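Side-chain contacts in AAC3-I (Uncultured bacterium, PDB 5HMN), which probably transfers an acetyl group from acetyl-coenzyme A to aminoglycoside antibiotics, as a GNAT-fold enzyme linked to antibiotic resistance: residues A16-L21 against D52-L57; Y87-A92 against T102-K107; V122-A127 against P132-Y137. One frame throughout, in Å; residues are numbered along the deposited sequence.

Interaction 1: residues A16-L21 against D52-L57; sequences ALMETL and DYFIAL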
loop_
_atom_site.group_PDB
_atom_site.type_symbol
_atom_site.label_atom_id
_atom_site.label_comp_id
_atom_site.label_asym_id
_atom_site.label_seq_id
_atom_site.Cartn_x
_atom_site.Cartn_y
_atom_site.Cartn_z
ATOM N N ALA C 16 -19.015 -14.812 0.238
ATOM C CA ALA C 16 -19.550 -15.318 -1.021
ATOM C C ALA C 16 -19.505 -14.257 -2.120
ATOM O O ALA C 16 -19.164 -14.553 -3.261
ATOM C CB ALA C 16 -20.974 -15.814 -0.823
ATOM N N LEU C 17 -19.849 -13.023 -1.769
ATOM C CA LEU C 17 -19.791 -11.908 -2.714
ATOM C C LEU C 17 -18.353 -11.617 -3.129
ATOM O O LEU C 17 -18.083 -11.268 -4.276
ATOM C CB LEU C 17 -20.426 -10.655 -2.109
ATOM C CG LEU C 17 -21.874 -10.348 -2.496
ATOM C CD1 LEU C 17 -22.766 -11.544 -2.244
ATOM C CD2 LEU C 17 -22.390 -9.132 -1.743
ATOM N N MET C 18 -17.430 -11.765 -2.185
ATOM C CA MET C 18 -16.017 -11.536 -2.453
ATOM C C MET C 18 -15.502 -12.524 -3.496
ATOM O O MET C 18 -14.725 -12.159 -4.377
ATOM C CB MET C 18 -15.203 -11.649 -1.159
ATOM C CG MET C 18 -13.744 -11.271 -1.307
ATOM S SD MET C 18 -13.546 -9.496 -1.498
ATOM C CE MET C 18 -12.003 -9.419 -2.393
ATOM N N GLU C 19 -15.961 -13.773 -3.399
ATOM C CA GLU C 19 -15.561 -14.830 -4.329
ATOM C C GLU C 19 -15.994 -14.542 -5.756
ATOM O O GLU C 19 -15.264 -14.817 -6.710
ATOM C CB GLU C 19 -16.140 -16.176 -3.884
ATOM C CG GLU C 19 -15.460 -16.760 -2.661
ATOM C CD GLU C 19 -13.999 -16.366 -2.571
ATOM O OE1 GLU C 19 -13.152 -17.084 -3.143
ATOM O OE2 GLU C 19 -13.695 -15.339 -1.925
ATOM N N THR C 20 -17.201 -14.008 -5.900
ATOM C CA THR C 20 -17.720 -13.640 -7.207
ATOM C C THR C 20 -16.962 -12.429 -7.742
ATOM O O THR C 20 -16.664 -12.342 -8.932
ATOM C CB THR C 20 -19.224 -13.333 -7.140
ATOM O OG1 THR C 20 -19.915 -14.469 -6.601
ATOM C CG2 THR C 20 -19.772 -13.020 -8.526
ATOM N N LEU C 21 -16.636 -11.506 -6.845
ATOM C CA LEU C 21 -15.879 -10.317 -7.213
ATOM C C LEU C 21 -14.503 -10.703 -7.755
ATOM O O LEU C 21 -14.006 -10.084 -8.695
ATOM C CB LEU C 21 -15.741 -9.376 -6.014
ATOM C CG LEU C 21 -14.996 -8.066 -6.277
ATOM C CD1 LEU C 21 -15.617 -7.345 -7.460
ATOM C CD2 LEU C 21 -15.006 -7.185 -5.037
ATOM N N ASP C 52 -9.330 -3.772 10.255
ATOM C CA ASP C 52 -9.466 -2.324 10.375
ATOM C C ASP C 52 -9.159 -1.565 9.087
ATOM O O ASP C 52 -9.661 -0.458 8.878
ATOM C CB ASP C 52 -8.538 -1.805 11.478
ATOM C CG ASP C 52 -8.826 -2.428 12.826
ATOM O OD1 ASP C 52 -9.872 -2.094 13.419
ATOM O OD2 ASP C 52 -8.006 -3.248 13.293
ATOM N N TYR C 53 -8.328 -2.152 8.235
ATOM C CA TYR C 53 -7.739 -1.405 7.130
ATOM C C TYR C 53 -8.193 -1.845 5.737
ATOM O O TYR C 53 -8.035 -1.101 4.769
ATOM C CB TYR C 53 -6.212 -1.487 7.216
ATOM C CG TYR C 53 -5.664 -2.895 7.134
ATOM C CD1 TYR C 53 -5.277 -3.440 5.917
ATOM C CD2 TYR C 53 -5.527 -3.675 8.275
ATOM C CE1 TYR C 53 -4.774 -4.724 5.838
ATOM C CE2 TYR C 53 -5.025 -4.960 8.205
ATOM C CZ TYR C 53 -4.651 -5.478 6.984
ATOM O OH TYR C 53 -4.149 -6.755 6.913
ATOM N N PHE C 54 -8.751 -3.047 5.626
ATOM C CA PHE C 54 -9.154 -3.546 4.308
ATOM C C PHE C 54 -10.547 -3.062 3.920
ATOM O O PHE C 54 -11.469 -3.076 4.733
ATOM C CB PHE C 54 -9.104 -5.078 4.267
ATOM C CG PHE C 54 -9.414 -5.654 2.908
ATOM C CD1 PHE C 54 -8.521 -5.509 1.861
ATOM C CD2 PHE C 54 -10.603 -6.335 2.679
ATOM C CE1 PHE C 54 -8.796 -6.036 0.608
ATOM C CE2 PHE C 54 -10.888 -6.866 1.431
ATOM C CZ PHE C 54 -9.983 -6.715 0.390
ATOM N N ILE C 55 -10.686 -2.628 2.667
ATOM C CA ILE C 55 -11.965 -2.161 2.141
ATOM C C ILE C 55 -12.280 -2.840 0.808
ATOM O O ILE C 55 -11.486 -2.790 -0.133
ATOM C CB ILE C 55 -11.975 -0.627 1.938
ATOM C CG1 ILE C 55 -11.741 0.095 3.268
ATOM C CG2 ILE C 55 -13.289 -0.178 1.310
ATOM C CD1 ILE C 55 -11.649 1.603 3.142
ATOM N N ALA C 56 -13.442 -3.477 0.734
ATOM C CA ALA C 56 -13.879 -4.123 -0.499
ATOM C C ALA C 56 -15.235 -3.586 -0.928
ATOM O O ALA C 56 -16.204 -3.672 -0.179
ATOM C CB ALA C 56 -13.938 -5.632 -0.320
ATOM N N LEU C 57 -15.297 -3.020 -2.130
ATOM C CA LEU C 57 -16.546 -2.483 -2.660
ATOM C C LEU C 57 -17.003 -3.290 -3.868
ATOM O O LEU C 57 -16.190 -3.698 -4.698
ATOM C CB LEU C 57 -16.388 -1.009 -3.057
ATOM C CG LEU C 57 -15.886 -0.032 -1.994
ATOM C CD1 LEU C 57 -15.839 1.381 -2.554
ATOM C CD2 LEU C 57 -16.759 -0.090 -0.751
#
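The backbone N of Leu-21 donates to Leu-17 O at 3.0 Å. This ordinary helical bond fixes the backbone of Leu-21, whose side chain reaches across to strand 54-57. The branch CD2 of Leu-21 comes to 3.7 Å from the carbonyl oxygen of Leu-57. That contact is van der Waals. The side chain of Leu-57 itself points to the other face of the sheet, where Lys-107 and Leu-111 of helix 100-115 lie, so Leu-57 meets the helix through its backbone.

Met-18 sits one turn earlier and reaches residues earlier in the strand. Its chain leaves the helix with CG opposite the backbone N and then bends at chi2 (73°), which swings the thioether toward the sheet. SD lies over the methyl of Ala-56, 4.1 Å from its CB. The terminal CE continues to the edge of the Phe-54 ring, near the ring plane, and is 4.4 Å from CZ. Phe-54 also packs edge-to-face on Tyr-72 and touches Leu-48 and Leu-49 of helix 42-49. Phe-77 of the second subunit packs on Met-18.

The axes of the short segments, helix 16-21 and strand 54-57, run at 72° to each other, 10.2 Å apart at closest approach. The contact therefore joins helix 15-28 to one face of the central sheet. No hydrogen bond or charge pair crosses it. All the touching residues are buried, and the end of Met-18 touches a methyl through SD and a ring edge through CE. Cohesion here rests on dispersion and on removing apolar groups from water.

Interaction 2: residues Y87-A92 against T102-K107; sequences YDLAVA and TALIEK. With COA (coenzyme A), chain J.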
loop_
_atom_site.group_PDB
_atom_site.type_symbol
_atom_site.label_atom_id
_atom_site.label_comp_id
_atom_site.label_asym_id
_atom_site.label_seq_id
_atom_site.Cartn_x
_atom_site.Cartn_y
_atom_site.Cartn_z
ATOM N N TYR C 87 -5.890 -0.831 -4.433
ATOM C CA TYR C 87 -5.056 -1.883 -4.983
ATOM C C TYR C 87 -5.578 -2.342 -6.339
ATOM O O TYR C 87 -4.852 -2.286 -7.324
ATOM C CB TYR C 87 -4.959 -3.076 -4.031
ATOM C CG TYR C 87 -3.842 -4.025 -4.416
ATOM C CD1 TYR C 87 -2.572 -3.895 -3.865
ATOM C CD2 TYR C 87 -4.048 -5.028 -5.358
ATOM C CE1 TYR C 87 -1.544 -4.754 -4.231
ATOM C CE2 TYR C 87 -3.033 -5.887 -5.726
ATOM C CZ TYR C 87 -1.783 -5.749 -5.164
ATOM O OH TYR C 87 -0.772 -6.608 -5.541
ATOM N N ASP C 88 -6.827 -2.805 -6.376
ATOM C CA ASP C 88 -7.451 -3.288 -7.608
ATOM C C ASP C 88 -8.789 -2.585 -7.852
ATOM O O ASP C 88 -9.554 -2.355 -6.921
ATOM C CB ASP C 88 -7.684 -4.808 -7.557
ATOM C CG ASP C 88 -6.424 -5.626 -7.841
ATOM O OD1 ASP C 88 -5.544 -5.174 -8.582
ATOM O OD2 ASP C 88 -6.313 -6.759 -7.335
ATOM N N LEU C 89 -9.056 -2.262 -9.112
ATOM C CA LEU C 89 -10.311 -1.634 -9.513
ATOM C C LEU C 89 -10.689 -2.132 -10.900
ATOM O O LEU C 89 -9.901 -2.027 -11.838
ATOM C CB LEU C 89 -10.187 -0.107 -9.509
ATOM C CG LEU C 89 -11.369 0.688 -10.077
ATOM C CD1 LEU C 89 -12.617 0.475 -9.245
ATOM C CD2 LEU C 89 -11.028 2.169 -10.155
ATOM N N ALA C 90 -11.895 -2.678 -11.034
ATOM C CA ALA C 90 -12.308 -3.248 -12.314
ATOM C C ALA C 90 -13.809 -3.188 -12.545
ATOM O O ALA C 90 -14.604 -3.304 -11.612
ATOM C CB ALA C 90 -11.836 -4.687 -12.420
ATOM N N VAL C 91 -14.176 -3.016 -13.808
ATOM C CA VAL C 91 -15.561 -3.051 -14.248
ATOM C C VAL C 91 -15.678 -4.024 -15.423
ATOM O O VAL C 91 -14.828 -4.026 -16.321
ATOM C CB VAL C 91 -16.062 -1.648 -14.665
ATOM C CG1 VAL C 91 -17.454 -1.727 -15.280
ATOM C CG2 VAL C 91 -16.055 -0.700 -13.466
ATOM N N ALA C 92 -16.717 -4.853 -15.406
ATOM C CA ALA C 92 -16.950 -5.822 -16.475
ATOM C C ALA C 92 -17.038 -5.135 -17.830
ATOM O O ALA C 92 -17.625 -4.058 -17.958
ATOM C CB ALA C 92 -18.221 -6.633 -16.205
ATOM N N THR C 102 -16.421 5.336 -11.611
ATOM C CA THR C 102 -16.515 6.633 -10.954
ATOM C C THR C 102 -17.357 6.532 -9.684
ATOM O O THR C 102 -17.010 7.109 -8.649
ATOM C CB THR C 102 -17.123 7.696 -11.895
ATOM O OG1 THR C 102 -16.329 7.794 -13.084
ATOM C CG2 THR C 102 -17.176 9.052 -11.213
ATOM N N ALA C 103 -18.449 5.781 -9.767
ATOM C CA ALA C 103 -19.344 5.584 -8.629
ATOM C C ALA C 103 -18.647 4.834 -7.502
ATOM O O ALA C 103 -18.862 5.121 -6.324
ATOM C CB ALA C 103 -20.602 4.841 -9.064
ATOM N N LEU C 104 -17.807 3.870 -7.863
ATOM C CA LEU C 104 -17.040 3.123 -6.874
ATOM C C LEU C 104 -16.069 4.035 -6.117
ATOM O O LEU C 104 -15.936 3.948 -4.900
ATOM C CB LEU C 104 -16.271 1.985 -7.547
ATOM C CG LEU C 104 -17.111 0.786 -7.987
ATOM C CD1 LEU C 104 -16.315 -0.106 -8.922
ATOM C CD2 LEU C 104 -17.568 0.003 -6.767
ATOM N N ILE C 105 -15.397 4.910 -6.849
ATOM C CA ILE C 105 -14.420 5.811 -6.247
ATOM C C ILE C 105 -15.121 6.880 -5.419
ATOM O O ILE C 105 -14.641 7.275 -4.357
ATOM C CB ILE C 105 -13.526 6.452 -7.323
ATOM C CG1 ILE C 105 -12.725 5.360 -8.039
ATOM C CG2 ILE C 105 -12.573 7.477 -6.709
ATOM C CD1 ILE C 105 -11.854 5.855 -9.161
ATOM N N GLU C 106 -16.279 7.331 -5.897
ATOM C CA GLU C 106 -17.076 8.301 -5.158
ATOM C C GLU C 106 -17.501 7.721 -3.812
ATOM O O GLU C 106 -17.528 8.424 -2.800
ATOM C CB GLU C 106 -18.304 8.723 -5.971
ATOM C CG GLU C 106 -19.217 9.700 -5.250
ATOM C CD GLU C 106 -20.179 10.405 -6.187
ATOM O OE1 GLU C 106 -20.731 9.739 -7.091
ATOM O OE2 GLU C 106 -20.377 11.628 -6.024
ATOM N N LYS C 107 -17.818 6.431 -3.810
ATOM C CA LYS C 107 -18.174 5.718 -2.590
ATOM C C LYS C 107 -16.975 5.610 -1.656
ATOM O O LYS C 107 -17.112 5.733 -0.439
ATOM C CB LYS C 107 -18.705 4.327 -2.923
ATOM C CG LYS C 107 -18.928 3.430 -1.722
ATOM C CD LYS C 107 -20.127 3.875 -0.914
ATOM C CE LYS C 107 -20.422 2.884 0.198
ATOM N NZ LYS C 107 -21.603 3.298 1.004
HETATM N N1A COA J . -11.234 5.700 -22.906
HETATM C C2A COA J . -11.182 7.027 -22.617
HETATM N N3A COA J . -11.653 7.547 -21.476
HETATM C C4A COA J . -12.190 6.705 -20.582
HETATM C C5A COA J . -12.267 5.394 -20.845
HETATM C C6A COA J . -11.791 4.888 -22.020
HETATM N N6A COA J . -11.715 3.582 -22.566
HETATM N N7A COA J . -12.845 4.810 -19.812
HETATM C C8A COA J . -13.155 5.756 -18.913
HETATM N N9A COA J . -12.741 6.923 -19.400
HETATM C C1B COA J . -12.842 8.155 -18.806
HETATM C C2B COA J . -13.784 8.901 -19.327
HETATM O O2B COA J . -13.452 10.287 -19.086
HETATM C C3B COA J . -15.016 8.605 -18.494
HETATM O O3B COA J . -15.910 9.564 -18.497
HETATM P P3B COA J . -16.912 9.782 -19.685
HETATM O O7A COA J . -17.902 10.750 -19.211
HETATM O O8A COA J . -16.192 10.354 -20.812
HETATM O O9A COA J . -17.575 8.542 -20.167
HETATM C C4B COA J . -14.339 8.447 -17.076
HETATM O O4B COA J . -13.167 7.953 -17.243
HETATM C C5B COA J . -15.166 7.489 -16.194
HETATM O O5B COA J . -15.511 6.299 -16.843
HETATM P P1A COA J . -16.205 5.168 -16.046
HETATM O O1A COA J . -17.340 4.747 -16.806
HETATM O O2A COA J . -16.611 5.657 -14.772
HETATM O O3A COA J . -15.238 3.995 -16.045
HETATM P P2A COA J . -15.600 2.503 -16.144
HETATM O O4A COA J . -16.718 2.223 -15.339
HETATM O O5A COA J . -15.822 2.173 -17.497
HETATM O O6A COA J . -14.351 1.659 -15.800
HETATM C CBP COA J . -12.120 0.903 -15.759
HETATM C CCP COA J . -13.076 2.075 -16.046
HETATM C CDP COA J . -12.278 0.432 -14.327
HETATM C CEP COA J . -10.661 1.363 -15.932
HETATM C CAP COA J . -12.443 -0.193 -16.734
HETATM O OAP COA J . -12.027 0.220 -17.963
HETATM C C9P COA J . -11.738 -1.478 -16.426
HETATM O O9P COA J . -12.174 -2.240 -15.655
HETATM N N8P COA J . -10.544 -1.829 -17.089
HETATM C C7P COA J . -9.868 -3.038 -16.864
HETATM C C6P COA J . -9.004 -3.120 -15.593
HETATM C C5P COA J . -8.181 -1.870 -15.204
HETATM O O5P COA J . -7.536 -1.246 -16.014
HETATM N N4P COA J . -8.204 -1.503 -13.819
HETATM C C3P COA J . -7.518 -0.389 -13.255
HETATM C C2P COA J . -6.727 -0.782 -11.980
HETATM S S1P COA J . -6.114 0.692 -11.179
#
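Leu-89 faces helix 102-107 and divides its two methyls between two residues of that helix. CD1 meets CD1 of Leu-104 at 3.8 Å, with the two side chains slanting past one another. CD2 meets CD1 of Ile-105 at 3.9 Å, and there the side chains cross at about a right angle. Leu-104 points toward the strand. Ile-105 leaves the helix obliquely, but its extended chain (chi2 177°) carries CD1 back to the leucine. Two conformers of Leu-89 are deposited, and these contacts describe one of them. Leu-104 goes on to Leu-57 and Ala-59, so it reaches from strand 82-91 to strand 54-61, across the position of strand 64-75 between them.

The backbone of the strand serves coenzyme A. The pantetheine N4P donates to Leu-89 O at 2.7 Å. Val-91 N donates to O9P at 2.8 Å in a nearly straight bond (170°). The pantetheine thus pairs with the strand as an added edge would. At the helix, Thr-102 grips the pyrophosphate oxygen O2A twice: OG1 donates at 2.7 Å and the backbone N at 3.2 Å. Lys-139 also bonds to Thr-102 OG1. The backbone N atoms of Arg-97, Gly-99 and Ala-101 add further bonds to the cofactor, as in the pyrophosphate loop of GNAT enzymes. A classic beta bulge at Tyr-87 and Asp-88, opposite Ala-70, precedes the pantetheine bonds.

Apolar side chains join strand to helix, while peptide groups and the Thr-102 hydroxyl supply the hydrogen bonds to the cofactor described here. The amino end of helix 100-115 probably adds favourable electrostatics for the phosphates.

Interaction 3: residues V122-A127 against P132-Y137; sequences VQADTA and PAIALY. With COA (coenzyme A), chain J.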
loop_
_atom_site.group_PDB
_atom_site.type_symbol
_atom_site.label_atom_id
_atom_site.label_comp_id
_atom_site.label_asym_id
_atom_site.label_seq_id
_atom_site.Cartn_x
_atom_site.Cartn_y
_atom_site.Cartn_z
ATOM N N VAL C 122 -3.605 5.762 -6.002
ATOM C CA VAL C 122 -3.653 4.536 -6.780
ATOM C C VAL C 122 -2.579 4.574 -7.861
ATOM O O VAL C 122 -2.353 5.607 -8.493
ATOM C CB VAL C 122 -5.052 4.319 -7.418
ATOM C CG1 VAL C 122 -5.463 5.528 -8.248
ATOM C CG2 VAL C 122 -5.078 3.053 -8.264
ATOM N N GLN C 123 -1.890 3.454 -8.043
ATOM C CA GLN C 123 -0.896 3.337 -9.099
ATOM C C GLN C 123 -1.564 2.896 -10.389
ATOM O O GLN C 123 -2.358 1.958 -10.402
ATOM C CB GLN C 123 0.203 2.345 -8.718
ATOM C CG GLN C 123 1.011 2.723 -7.495
ATOM C CD GLN C 123 2.211 1.814 -7.301
ATOM O OE1 GLN C 123 2.757 1.277 -8.265
ATOM N NE2 GLN C 123 2.622 1.631 -6.050
ATOM N N ALA C 124 -1.245 3.582 -11.476
ATOM C CA ALA C 124 -1.749 3.190 -12.779
ATOM C C ALA C 124 -0.618 2.619 -13.617
ATOM O O ALA C 124 0.421 3.257 -13.794
ATOM C CB ALA C 124 -2.393 4.369 -13.484
ATOM N N ASP C 125 -0.822 1.408 -14.123
ATOM C CA ASP C 125 0.112 0.802 -15.060
ATOM C C ASP C 125 0.154 1.702 -16.296
ATOM O O ASP C 125 -0.750 2.512 -16.498
ATOM C CB ASP C 125 -0.318 -0.627 -15.393
ATOM C CG ASP C 125 0.782 -1.440 -16.039
ATOM O OD1 ASP C 125 1.656 -0.849 -16.708
ATOM O OD2 ASP C 125 0.770 -2.678 -15.877
ATOM N N THR C 126 1.230 1.636 -17.083
ATOM C CA THR C 126 1.373 2.534 -18.243
ATOM C C THR C 126 1.137 2.028 -19.677
ATOM O O THR C 126 0.960 2.834 -20.590
ATOM C CB THR C 126 2.745 3.239 -18.217
ATOM O OG1 THR C 126 3.756 2.312 -17.804
ATOM C CG2 THR C 126 2.721 4.417 -17.255
ATOM N N ALA C 127 1.100 0.707 -19.818
ATOM C CA ALA C 127 0.886 0.034 -21.095
ATOM C C ALA C 127 -0.436 0.438 -21.769
ATOM O O ALA C 127 -1.302 1.090 -21.188
ATOM C CB ALA C 127 0.931 -1.474 -20.901
ATOM N N PRO C 132 -7.638 3.774 -20.573
ATOM C CA PRO C 132 -8.963 3.928 -19.959
ATOM C C PRO C 132 -8.885 4.229 -18.460
ATOM O O PRO C 132 -9.597 5.112 -17.978
ATOM C CB PRO C 132 -9.635 2.569 -20.204
ATOM C CG PRO C 132 -8.683 1.778 -21.090
ATOM C CD PRO C 132 -7.655 2.726 -21.605
ATOM N N ALA C 133 -8.026 3.509 -17.745
ATOM C CA ALA C 133 -7.819 3.757 -16.322
ATOM C C ALA C 133 -7.082 5.079 -16.100
ATOM O O ALA C 133 -7.395 5.826 -15.176
ATOM C CB ALA C 133 -7.046 2.605 -15.688
ATOM N N ILE C 134 -6.105 5.363 -16.952
ATOM C CA ILE C 134 -5.342 6.602 -16.840
ATOM C C ILE C 134 -6.221 7.821 -17.115
ATOM O O ILE C 134 -6.103 8.839 -16.436
ATOM C CB ILE C 134 -4.139 6.609 -17.799
ATOM C CG1 ILE C 134 -3.239 5.405 -17.521
ATOM C CG2 ILE C 134 -3.345 7.901 -17.664
ATOM C CD1 ILE C 134 -2.004 5.360 -18.386
ATOM N N ALA C 135 -7.108 7.712 -18.100
ATOM C CA ALA C 135 -8.063 8.781 -18.377
ATOM C C ALA C 135 -8.999 8.962 -17.188
ATOM O O ALA C 135 -9.393 10.080 -16.857
ATOM C CB ALA C 135 -8.855 8.488 -19.639
ATOM N N LEU C 136 -9.345 7.846 -16.552
ATOM C CA LEU C 136 -10.178 7.852 -15.356
ATOM C C LEU C 136 -9.468 8.513 -14.182
ATOM O O LEU C 136 -10.045 9.324 -13.470
ATOM C CB LEU C 136 -10.576 6.421 -14.977
ATOM C CG LEU C 136 -11.333 6.238 -13.660
ATOM C CD1 LEU C 136 -12.790 6.635 -13.809
ATOM C CD2 LEU C 136 -11.212 4.804 -13.161
ATOM N N TYR C 137 -8.213 8.147 -13.966
ATOM C CA TYR C 137 -7.480 8.661 -12.821
ATOM C C TYR C 137 -7.048 10.117 -13.018
ATOM O O TYR C 137 -6.935 10.869 -12.049
ATOM C CB TYR C 137 -6.265 7.779 -12.541
ATOM C CG TYR C 137 -6.635 6.392 -12.068
ATOM C CD1 TYR C 137 -7.793 6.176 -11.332
ATOM C CD2 TYR C 137 -5.834 5.299 -12.363
ATOM C CE1 TYR C 137 -8.139 4.909 -10.897
ATOM C CE2 TYR C 137 -6.171 4.029 -11.932
ATOM C CZ TYR C 137 -7.324 3.840 -11.201
ATOM O OH TYR C 137 -7.662 2.576 -10.773
HETATM N N1A COA J . -11.234 5.700 -22.906
HETATM C C2A COA J . -11.182 7.027 -22.617
HETATM N N3A COA J . -11.653 7.547 -21.476
HETATM C C4A COA J . -12.190 6.705 -20.582
HETATM C C5A COA J . -12.267 5.394 -20.845
HETATM C C6A COA J . -11.791 4.888 -22.020
HETATM N N6A COA J . -11.715 3.582 -22.566
HETATM N N7A COA J . -12.845 4.810 -19.812
HETATM C C8A COA J . -13.155 5.756 -18.913
HETATM N N9A COA J . -12.741 6.923 -19.400
HETATM C C1B COA J . -12.842 8.155 -18.806
HETATM C C2B COA J . -13.784 8.901 -19.327
HETATM O O2B COA J . -13.452 10.287 -19.086
HETATM C C3B COA J . -15.016 8.605 -18.494
HETATM O O3B COA J . -15.910 9.564 -18.497
HETATM P P3B COA J . -16.912 9.782 -19.685
HETATM O O7A COA J . -17.902 10.750 -19.211
HETATM O O8A COA J . -16.192 10.354 -20.812
HETATM O O9A COA J . -17.575 8.542 -20.167
HETATM C C4B COA J . -14.339 8.447 -17.076
HETATM O O4B COA J . -13.167 7.953 -17.243
HETATM C C5B COA J . -15.166 7.489 -16.194
HETATM O O5B COA J . -15.511 6.299 -16.843
HETATM P P1A COA J . -16.205 5.168 -16.046
HETATM O O1A COA J . -17.340 4.747 -16.806
HETATM O O2A COA J . -16.611 5.657 -14.772
HETATM O O3A COA J . -15.238 3.995 -16.045
HETATM P P2A COA J . -15.600 2.503 -16.144
HETATM O O4A COA J . -16.718 2.223 -15.339
HETATM O O5A COA J . -15.822 2.173 -17.497
HETATM O O6A COA J . -14.351 1.659 -15.800
HETATM C CBP COA J . -12.120 0.903 -15.759
HETATM C CCP COA J . -13.076 2.075 -16.046
HETATM C CDP COA J . -12.278 0.432 -14.327
HETATM C CEP COA J . -10.661 1.363 -15.932
HETATM C CAP COA J . -12.443 -0.193 -16.734
HETATM O OAP COA J . -12.027 0.220 -17.963
HETATM C C9P COA J . -11.738 -1.478 -16.426
HETATM O O9P COA J . -12.174 -2.240 -15.655
HETATM N N8P COA J . -10.544 -1.829 -17.089
HETATM C C7P COA J . -9.868 -3.038 -16.864
HETATM C C6P COA J . -9.004 -3.120 -15.593
HETATM C C5P COA J . -8.181 -1.870 -15.204
HETATM O O5P COA J . -7.536 -1.246 -16.014
HETATM N N4P COA J . -8.204 -1.503 -13.819
HETATM C C3P COA J . -7.518 -0.389 -13.255
HETATM C C2P COA J . -6.727 -0.782 -11.980
HETATM S S1P COA J . -6.114 0.692 -11.179
#
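Ile-134 and Tyr-137 carry the helix side of this contact, meeting Ala-124, Asp-125 and Val-122, while their neighbours line the cofactor. First comes Pro-132, whose CB lies 3.3 Å from N6A of the coenzyme A adenine. Ala-133 lies against the pantetheine. Ile-134 extends its chain to segment 122-127: its CD1 reaches Asp-125 O at 3.6 Å, and its CG1 packs on the methyl of Ala-124. Ala-135 returns to the adenine, and Leu-136 touches C5B of the ribose through CD1.

Tyr-137 closes the segment. Val-122 CG1 sits over the centre of its ring at 3.7 Å, only 7° off the ring normal, in a CH-pi contact. The valine chi1 of 55° places CG1 there and sends CG2 to the hydroxyl end of the ring. Ala-124 CB meets the ring at its edge, 3.7 Å from CD2. The cofactor sulfur S1P is also at the edge. Its modelled separation from OH is too short to interpret as a bond. Phe-149 of the second subunit meets the same ring.

A tyrosine beside the thiol is typical of the GNAT active site, where it often acts as general acid; Tyr-137 is placed consistently with that role.

The three contacts come in series along the chain and all reach the same mixed sheet. Interaction 1 uses strand 54-61 and helix 15-28; interaction 2 uses strand 82-91 and helix 100-115; interaction 3 uses strand 119-124 and helix 131-140. Interaction 2 lies between the others, with centres about 12 Å from each. Interactions 1 and 3 are about 22 Å apart, on opposite sides of the chain's centre. Leu-57 CD1 packs on Leu-104 O at 3.5 Å, joining interactions 1 and 2. Leu-89 and Ile-105 pack on Leu-136, joining 2 and 3. Those two share coenzyme A between neighbouring parallel strands, the GNAT cofactor site. All three also touch the second subunit.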